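Local coordinates for protein membrane-anchored mycosin mycp1 (Mycobacterium smegmatis, PDB 4KB5) that cleaves the secretion substrate EspB as a membrane-anchored, subtilisin-like serine protease and may help regulate ESX-1 type VII secretion, at residues D3-D8 and A249-L254; V34-N39 and D303-L308; V258-Q263 and P282-T287. One frame throughout, in Å; residues are numbered along the deposited sequence.

Interaction 1: D3-D8 and A249-L254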
loop_
_atom_site.group_PDB
_atom_site.type_symbol
_atom_site.label_atom_id
_atom_site.label_comp_id
_atom_site.label_asym_id
_atom_site.label_seq_id
_atom_site.Cartn_x
_atom_site.Cartn_y
_atom_site.Cartn_z
ATOM N N ASP A 3 -19.830 3.265 -10.216
ATOM C CA ASP A 3 -20.279 3.599 -8.869
ATOM C C ASP A 3 -19.235 3.089 -7.871
ATOM O O ASP A 3 -18.476 2.183 -8.198
ATOM C CB ASP A 3 -21.633 2.936 -8.582
ATOM C CG ASP A 3 -22.796 3.633 -9.278
ATOM O OD1 ASP A 3 -22.755 4.867 -9.452
ATOM O OD2 ASP A 3 -23.766 2.939 -9.637
ATOM N N PRO A 4 -19.203 3.658 -6.649
ATOM C CA PRO A 4 -18.392 3.074 -5.575
ATOM C C PRO A 4 -18.719 1.594 -5.364
ATOM O O PRO A 4 -19.859 1.188 -5.563
ATOM C CB PRO A 4 -18.815 3.866 -4.341
ATOM C CG PRO A 4 -19.290 5.171 -4.866
ATOM C CD PRO A 4 -19.863 4.907 -6.231
ATOM N N PRO A 5 -17.726 0.785 -4.956
ATOM C CA PRO A 5 -18.006 -0.638 -4.883
ATOM C C PRO A 5 -18.902 -1.025 -3.706
ATOM O O PRO A 5 -18.886 -0.394 -2.651
ATOM C CB PRO A 5 -16.611 -1.267 -4.742
ATOM C CG PRO A 5 -15.800 -0.207 -4.070
ATOM C CD PRO A 5 -16.337 1.102 -4.574
ATOM N N VAL A 6 -19.675 -2.072 -3.929
ATOM C CA VAL A 6 -20.563 -2.650 -2.942
ATOM C C VAL A 6 -19.790 -3.711 -2.150
ATOM O O VAL A 6 -18.969 -4.435 -2.716
ATOM C CB VAL A 6 -21.771 -3.284 -3.679
ATOM C CG1 VAL A 6 -22.577 -4.193 -2.775
ATOM C CG2 VAL A 6 -22.650 -2.200 -4.301
ATOM N N ILE A 7 -20.027 -3.780 -0.841
ATOM C CA ILE A 7 -19.460 -4.839 -0.031
ATOM C C ILE A 7 -20.497 -5.921 0.294
ATOM O O ILE A 7 -21.547 -5.645 0.878
ATOM C CB ILE A 7 -18.809 -4.303 1.253
ATOM C CG1 ILE A 7 -17.576 -3.459 0.889
ATOM C CG2 ILE A 7 -18.451 -5.457 2.188
ATOM C CD1 ILE A 7 -16.587 -3.275 2.018
ATOM N N ASP A 8 -20.172 -7.149 -0.107
ATOM C CA ASP A 8 -20.969 -8.340 0.161
ATOM C C ASP A 8 -20.271 -9.075 1.299
ATOM O O ASP A 8 -19.400 -9.918 1.066
ATOM C CB ASP A 8 -20.995 -9.199 -1.110
ATOM C CG ASP A 8 -21.957 -10.384 -1.031
ATOM O OD1 ASP A 8 -22.430 -10.757 0.068
ATOM O OD2 ASP A 8 -22.237 -10.954 -2.112
ATOM N N ALA A 249 -7.687 -0.039 -4.098
ATOM C CA ALA A 249 -7.722 1.414 -3.929
ATOM C C ALA A 249 -9.151 1.948 -3.782
ATOM O O ALA A 249 -9.421 2.815 -2.935
ATOM C CB ALA A 249 -7.009 2.101 -5.096
ATOM N N TRP A 250 -10.078 1.400 -4.567
ATOM C CA TRP A 250 -11.437 1.945 -4.579
ATOM C C TRP A 250 -12.327 1.581 -3.413
ATOM O O TRP A 250 -13.472 2.020 -3.375
ATOM C CB TRP A 250 -12.131 1.725 -5.922
ATOM C CG TRP A 250 -12.605 0.315 -6.190
ATOM C CD1 TRP A 250 -12.110 -0.884 -5.656
ATOM C CD2 TRP A 250 -13.665 -0.095 -7.127
ATOM N NE1 TRP A 250 -12.790 -1.967 -6.168
ATOM C CE2 TRP A 250 -13.729 -1.567 -7.061
ATOM C CE3 TRP A 250 -14.532 0.583 -7.981
ATOM C CZ2 TRP A 250 -14.641 -2.302 -7.816
ATOM C CZ3 TRP A 250 -15.447 -0.167 -8.735
ATOM C CH2 TRP A 250 -15.497 -1.575 -8.655
ATOM N N TYR A 251 -11.821 0.832 -2.433
ATOM C CA TYR A 251 -12.592 0.585 -1.197
ATOM C C TYR A 251 -12.479 1.687 -0.140
ATOM O O TYR A 251 -13.024 1.553 0.953
ATOM C CB TYR A 251 -12.243 -0.772 -0.592
ATOM C CG TYR A 251 -12.746 -1.925 -1.428
ATOM C CD1 TYR A 251 -14.114 -2.254 -1.461
ATOM C CD2 TYR A 251 -11.875 -2.657 -2.220
ATOM C CE1 TYR A 251 -14.584 -3.304 -2.256
ATOM C CE2 TYR A 251 -12.326 -3.707 -3.003
ATOM C CZ TYR A 251 -13.681 -4.029 -3.015
ATOM O OH TYR A 251 -14.117 -5.066 -3.800
ATOM N N ASP A 252 -11.768 2.765 -0.460
ATOM C CA ASP A 252 -11.765 3.987 0.357
ATOM C C ASP A 252 -13.206 4.344 0.775
ATOM O O ASP A 252 -14.098 4.294 -0.057
ATOM C CB ASP A 252 -11.179 5.132 -0.462
ATOM C CG ASP A 252 -11.446 6.504 0.157
ATOM O OD1 ASP A 252 -12.173 7.319 -0.463
ATOM O OD2 ASP A 252 -10.934 6.759 1.270
ATOM N N PRO A 253 -13.434 4.707 2.056
ATOM C CA PRO A 253 -12.506 4.935 3.160
ATOM C C PRO A 253 -12.354 3.766 4.133
ATOM O O PRO A 253 -11.801 3.942 5.225
ATOM C CB PRO A 253 -13.148 6.130 3.893
ATOM C CG PRO A 253 -14.627 5.983 3.643
ATOM C CD PRO A 253 -14.813 5.065 2.450
ATOM N N LEU A 254 -12.855 2.594 3.760
ATOM C CA LEU A 254 -12.585 1.387 4.540
ATOM C C LEU A 254 -11.075 1.108 4.560
ATOM O O LEU A 254 -10.516 0.759 5.589
ATOM C CB LEU A 254 -13.354 0.211 3.955
ATOM C CG LEU A 254 -13.747 -0.928 4.892
ATOM C CD1 LEU A 254 -14.217 -0.456 6.272
ATOM C CD2 LEU A 254 -14.835 -1.735 4.209
HETATM O O HOH W 1 -16.815 -6.112 -3.443
#

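Interaction 2: V34-N39 and D303-L308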
loop_
_atom_site.group_PDB
_atom_site.type_symbol
_atom_site.label_atom_id
_atom_site.label_comp_id
_atom_site.label_asym_id
_atom_site.label_seq_id
_atom_site.Cartn_x
_atom_site.Cartn_y
_atom_site.Cartn_z
ATOM N N VAL A 34 22.650 0.886 -6.099
ATOM C CA VAL A 34 22.802 2.264 -5.631
ATOM C C VAL A 34 22.982 3.218 -6.803
ATOM O O VAL A 34 23.463 2.811 -7.861
ATOM C CB VAL A 34 23.960 2.421 -4.612
ATOM C CG1 VAL A 34 23.783 1.472 -3.425
ATOM C CG2 VAL A 34 25.312 2.200 -5.277
ATOM N N MET A 35 22.574 4.474 -6.629
ATOM C CA MET A 35 22.849 5.523 -7.624
ATOM C C MET A 35 24.294 6.018 -7.484
ATOM O O MET A 35 24.833 6.076 -6.371
ATOM C CB MET A 35 21.881 6.715 -7.497
ATOM C CG MET A 35 20.401 6.398 -7.729
ATOM S SD MET A 35 19.956 5.922 -9.407
ATOM C CE MET A 35 20.311 7.426 -10.318
ATOM N N PRO A 36 24.919 6.394 -8.607
ATOM C CA PRO A 36 26.286 6.936 -8.562
ATOM C C PRO A 36 26.444 8.085 -7.560
ATOM O O PRO A 36 25.569 8.941 -7.459
ATOM C CB PRO A 36 26.501 7.436 -9.990
ATOM C CG PRO A 36 25.652 6.524 -10.819
ATOM C CD PRO A 36 24.422 6.268 -9.992
ATOM N N ASN A 37 27.544 8.066 -6.808
ATOM C CA ASN A 37 27.902 9.130 -5.850
ATOM C C ASN A 37 26.968 9.315 -4.649
ATOM O O ASN A 37 26.980 10.378 -4.022
ATOM C CB ASN A 37 28.083 10.492 -6.547
ATOM C CG ASN A 37 28.920 10.404 -7.802
ATOM O OD1 ASN A 37 30.054 9.932 -7.779
ATOM N ND2 ASN A 37 28.360 10.863 -8.909
ATOM N N SER A 38 26.175 8.302 -4.316
ATOM C CA SER A 38 25.289 8.401 -3.153
ATOM C C SER A 38 26.089 8.542 -1.868
ATOM O O SER A 38 27.152 7.919 -1.708
ATOM C CB SER A 38 24.386 7.170 -3.053
ATOM O OG SER A 38 23.623 7.013 -4.232
ATOM N N ASN A 39 25.588 9.370 -0.959
ATOM C CA ASN A 39 26.151 9.451 0.384
ATOM C C ASN A 39 25.091 9.122 1.450
ATOM O O ASN A 39 24.306 9.981 1.869
ATOM C CB ASN A 39 26.789 10.823 0.614
ATOM C CG ASN A 39 27.419 10.959 1.991
ATOM O OD1 ASN A 39 27.295 10.079 2.842
ATOM N ND2 ASN A 39 28.098 12.081 2.217
ATOM N N ASP A 303 19.329 1.287 -19.174
ATOM C CA ASP A 303 20.376 2.294 -19.359
ATOM C C ASP A 303 21.029 2.701 -18.037
ATOM O O ASP A 303 21.505 3.832 -17.897
ATOM C CB ASP A 303 19.811 3.526 -20.070
ATOM C CG ASP A 303 19.386 3.233 -21.490
ATOM O OD1 ASP A 303 20.270 3.055 -22.352
ATOM O OD2 ASP A 303 18.167 3.184 -21.744
ATOM N N GLY A 304 21.055 1.782 -17.073
ATOM C CA GLY A 304 21.646 2.055 -15.763
ATOM C C GLY A 304 20.623 2.073 -14.640
ATOM O O GLY A 304 19.444 1.806 -14.876
ATOM N N PRO A 305 21.066 2.407 -13.413
ATOM C CA PRO A 305 20.230 2.320 -12.210
ATOM C C PRO A 305 19.077 3.324 -12.210
ATOM O O PRO A 305 19.268 4.496 -12.547
ATOM C CB PRO A 305 21.209 2.636 -11.064
ATOM C CG PRO A 305 22.573 2.619 -11.672
ATOM C CD PRO A 305 22.382 2.992 -13.109
ATOM N N VAL A 306 17.894 2.854 -11.824
ATOM C CA VAL A 306 16.691 3.685 -11.761
ATOM C C VAL A 306 16.355 3.953 -10.289
ATOM O O VAL A 306 16.328 3.021 -9.492
ATOM C CB VAL A 306 15.516 2.995 -12.491
ATOM C CG1 VAL A 306 14.218 3.777 -12.332
ATOM C CG2 VAL A 306 15.842 2.843 -13.969
ATOM N N PRO A 307 16.104 5.227 -9.928
ATOM C CA PRO A 307 15.762 5.591 -8.547
ATOM C C PRO A 307 14.542 4.827 -8.017
ATOM O O PRO A 307 13.700 4.395 -8.798
ATOM C CB PRO A 307 15.443 7.094 -8.643
ATOM C CG PRO A 307 16.125 7.559 -9.884
ATOM C CD PRO A 307 16.074 6.399 -10.829
ATOM N N LEU A 308 14.464 4.649 -6.701
ATOM C CA LEU A 308 13.304 3.991 -6.094
ATOM C C LEU A 308 12.103 4.940 -6.144
ATOM O O LEU A 308 12.092 5.960 -5.465
ATOM C CB LEU A 308 13.600 3.567 -4.654
ATOM C CG LEU A 308 14.766 2.600 -4.400
ATOM C CD1 LEU A 308 14.819 2.233 -2.925
ATOM C CD2 LEU A 308 14.676 1.345 -5.261
#

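Interaction 3: V258-Q263 and P282-T287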
loop_
_atom_site.group_PDB
_atom_site.type_symbol
_atom_site.label_atom_id
_atom_site.label_comp_id
_atom_site.label_asym_id
_atom_site.label_seq_id
_atom_site.Cartn_x
_atom_site.Cartn_y
_atom_site.Cartn_z
ATOM N N VAL A 258 -3.163 5.595 -0.839
ATOM C CA VAL A 258 -2.056 6.554 -0.781
ATOM C C VAL A 258 -1.391 6.807 -2.128
ATOM O O VAL A 258 -0.900 5.883 -2.788
ATOM C CB VAL A 258 -1.018 6.133 0.275
ATOM C CG1 VAL A 258 0.059 7.206 0.438
ATOM C CG2 VAL A 258 -1.707 5.838 1.606
ATOM N N GLY A 259 -1.390 8.071 -2.537
ATOM C CA GLY A 259 -0.716 8.496 -3.767
ATOM C C GLY A 259 0.695 8.995 -3.479
ATOM O O GLY A 259 1.108 9.108 -2.321
ATOM N N SER A 260 1.422 9.328 -4.533
ATOM C CA SER A 260 2.823 9.724 -4.387
ATOM C C SER A 260 3.100 11.220 -4.634
ATOM O O SER A 260 2.544 11.806 -5.563
ATOM C CB SER A 260 3.690 8.881 -5.325
ATOM O OG SER A 260 5.026 9.327 -5.269
ATOM N N ILE A 261 3.959 11.815 -3.797
ATOM C CA ILE A 261 4.558 13.139 -4.087
ATOM C C ILE A 261 6.086 13.084 -4.281
ATOM O O ILE A 261 6.770 12.170 -3.779
ATOM C CB ILE A 261 4.256 14.206 -3.016
ATOM C CG1 ILE A 261 4.714 13.734 -1.629
ATOM C CG2 ILE A 261 2.776 14.586 -3.041
ATOM C CD1 ILE A 261 5.325 14.829 -0.781
ATOM N N GLY A 262 6.608 14.070 -5.008
ATOM C CA GLY A 262 8.041 14.213 -5.219
ATOM C C GLY A 262 8.687 15.158 -4.228
ATOM O O GLY A 262 8.007 15.702 -3.339
ATOM N N GLN A 263 10.000 15.356 -4.393
ATOM C CA GLN A 263 10.815 16.214 -3.510
ATOM C C GLN A 263 10.265 17.627 -3.340
ATOM O O GLN A 263 10.387 18.211 -2.267
ATOM C CB GLN A 263 12.264 16.279 -4.007
ATOM C CG GLN A 263 13.122 15.125 -3.524
ATOM C CD GLN A 263 14.357 14.889 -4.374
ATOM O OE1 GLN A 263 14.267 14.580 -5.568
ATOM N NE2 GLN A 263 15.518 15.003 -3.754
ATOM N N PRO A 282 5.850 10.769 0.342
ATOM C CA PRO A 282 7.006 10.713 -0.549
ATOM C C PRO A 282 7.042 9.393 -1.310
ATOM O O PRO A 282 6.839 8.330 -0.716
ATOM C CB PRO A 282 8.182 10.775 0.424
ATOM C CG PRO A 282 7.685 11.624 1.535
ATOM C CD PRO A 282 6.208 11.303 1.668
ATOM N N GLY A 283 7.286 9.474 -2.612
ATOM C CA GLY A 283 7.292 8.306 -3.466
ATOM C C GLY A 283 8.297 8.414 -4.600
ATOM O O GLY A 283 8.248 7.628 -5.555
ATOM N N GLU A 284 9.223 9.366 -4.482
ATOM C CA GLU A 284 10.244 9.588 -5.530
ATOM C C GLU A 284 11.657 9.643 -4.973
ATOM O O GLU A 284 11.871 10.168 -3.877
ATOM C CB GLU A 284 9.981 10.886 -6.290
ATOM C CG GLU A 284 8.779 10.845 -7.217
ATOM C CD GLU A 284 8.609 12.138 -7.997
ATOM O OE1 GLU A 284 9.635 12.803 -8.279
ATOM O OE2 GLU A 284 7.452 12.499 -8.319
ATOM N N ASN A 285 12.617 9.098 -5.728
ATOM C CA ASN A 285 14.047 9.166 -5.351
ATOM C C ASN A 285 14.269 8.773 -3.902
ATOM O O ASN A 285 14.966 9.475 -3.159
ATOM C CB ASN A 285 14.585 10.588 -5.569
ATOM C CG ASN A 285 14.426 11.056 -6.997
ATOM O OD1 ASN A 285 14.843 10.376 -7.930
ATOM N ND2 ASN A 285 13.814 12.220 -7.175
ATOM N N LEU A 286 13.668 7.664 -3.485
ATOM C CA LEU A 286 13.739 7.268 -2.079
ATOM C C LEU A 286 14.994 6.482 -1.774
ATOM O O LEU A 286 15.657 5.974 -2.679
ATOM C CB LEU A 286 12.512 6.437 -1.681
ATOM C CG LEU A 286 11.156 7.085 -1.983
ATOM C CD1 LEU A 286 10.062 6.094 -1.629
ATOM C CD2 LEU A 286 11.011 8.383 -1.207
ATOM N N THR A 287 15.298 6.396 -0.483
ATOM C CA THR A 287 16.306 5.489 0.035
ATOM C C THR A 287 15.615 4.416 0.868
ATOM O O THR A 287 14.704 4.713 1.645
ATOM C CB THR A 287 17.326 6.242 0.910
ATOM O OG1 THR A 287 17.943 7.255 0.115
ATOM C CG2 THR A 287 18.428 5.299 1.451
HETATM O O HOH W 2 11.421 14.072 -6.488
#

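Interaction 1: D3-D8 and A249-L254
The phenol oxygen of Tyr251 is gripped by a water, which lies at the ring edge and in its plane, and by OE2 of Glu193. The water donates to Tyr251 OH (2.9 Å) and also to the backbone O of Val6 (2.8 Å), bridging the N-terminal extension to the subtilase catalytic domain it wraps around. Beside this bridge, Pro5 packs over the face of Trp250 and obliquely against Tyr251, both presented by the short 3-10 segment 249-251. Its CG sits over the five-membered ring of Trp250 in a CH-pi contact, 3.7 Å from the centroid and only 10° off the ring normal, while CB lies over the same face, 3.7 Å from CE2. Trp250 CG falls between its own backbone N and carbonyl carbon (chi1 75°), which brings the indole face against the proline. The neighbouring Tyr251 has its CD1 at 3.7 Å from Pro5 CG. Glu193 OE2 also accepts from Trp250 NE1, so one carboxylate oxygen holds both aromatic groups that receive the proline. Tyr251 and Leu254 rest on helix 194-206, and Ile7 touches the same helix at Asn201. Farther along, Ile7 reaches Leu254 tip to tip: its CD1 is modelled 3.2 Å from Leu254 CD2, closer than normal van der Waals contact, so the exact placing of these two methyls is doubtful.

Interaction 2: V34-N39 and D303-L308
A small apolar contact on the protein surface joins the N-terminal part of the chain to the catalytic domain, where a type II beta turn, Met35 to Ser38, lies beside the short edge strand 306-307 and the proline leading into it. No hydrogen bond crosses between the two segments, and the main link is the side chain of Met35. Its CG stands anti to the carbonyl carbon (chi1 -62°), and further bends at chi2 and chi3 curl the thioether round toward the strand. The Met35 side chain crosses that of Pro305 obliquely, and its sulfur SD comes to 3.5 Å from the backbone O of Pro305 and 3.9 Å from Pro305 CB; it also lies 4.2 Å from Pro307 CD. The sulfur thus touches both prolines that flank Val306, whose own side chain points away. Pro36 adds a looser touch, its CD 4.4 Å from Pro305 CG, and the backbone O of Val34 approaches the same CG at 3.9 Å. The turn is secured internally: Ser38 OG donates to Met35 O at 2.6 Å from above the carbonyl plane, 35° out of it, alongside the weak backbone bond from Ser38 N to Met35 O. Asn297 of strand 295-299 grips the turn twice, through OD1 to Met35 N and ND2 to Ser38 OG. That strand also pairs with 306-307, while its Ala298 touches both Met35 and Pro305, so the turn and the edge strand share one neighbour in the small antiparallel sheet.

Interaction 3: V258-Q263 and P282-T287
The backbones meet at a single parallel beta bridge, Ile261 with Pro282, in the last pair of strands of the subtilase parallel sheet, and the short runs 260-263 and 282-285 point 62° apart. Gly283 N donates to Ile261 O at 3.0 Å, in the carbonyl plane, and the same oxygen receives a CA-H...O contact from Pro282 CA at 3.6 Å. Ser260 OG lies 3.1 Å from Gly283 CA, a close backbone approach made at a residue without a side chain. Just beyond, the extended chain of Glu284 lays its carboxylate against Gly262, with CD 3.5 Å from Gly262 CA. A water accepts from Gln263 N (2.8 Å) and donates to Gln263 OE1 and to Glu284 OE1 (2.8 Å), knitting the strand's exit to the loop. The side chains of Gln263 and Asn285 cross at about a right angle, their amide planes turned 62° apart, with a weak bond from Asn285 ND2 to Gln263 OE1. Ser268 OG bonds both to Glu284 OE2 and to Ser260 OG. The water's donation to OE1 is consistent with an ionised Glu284, its other oxygen bonded to the Ser268 hydroxyl.

Interactions 2 and 3 adjoin: Leu308 O and Leu286 N are 3.1 Å apart in a probable hydrogen bond, and Pro307 CB packs 3.4 Å from Asn285 OD1. Interaction 3 is nested inside the chain loop that interaction 2 closes. This pair is the nearer to the catalytic residues, with Gly283 about 9 Å from the side chain of Ser312 and the Val306 side chain about 11 Å from that of His101, both inferred members of the charge relay. Interaction 1 lies away from them, its centre about 38 Å from that of interaction 2, across the chain's centre. Segments 249-254 and 258-263 adjoin in sequence, yet the centres of interactions 1 and 3 are about 25 Å apart. The N-terminal part of the chain therefore touches the catalytic domain at two distant places.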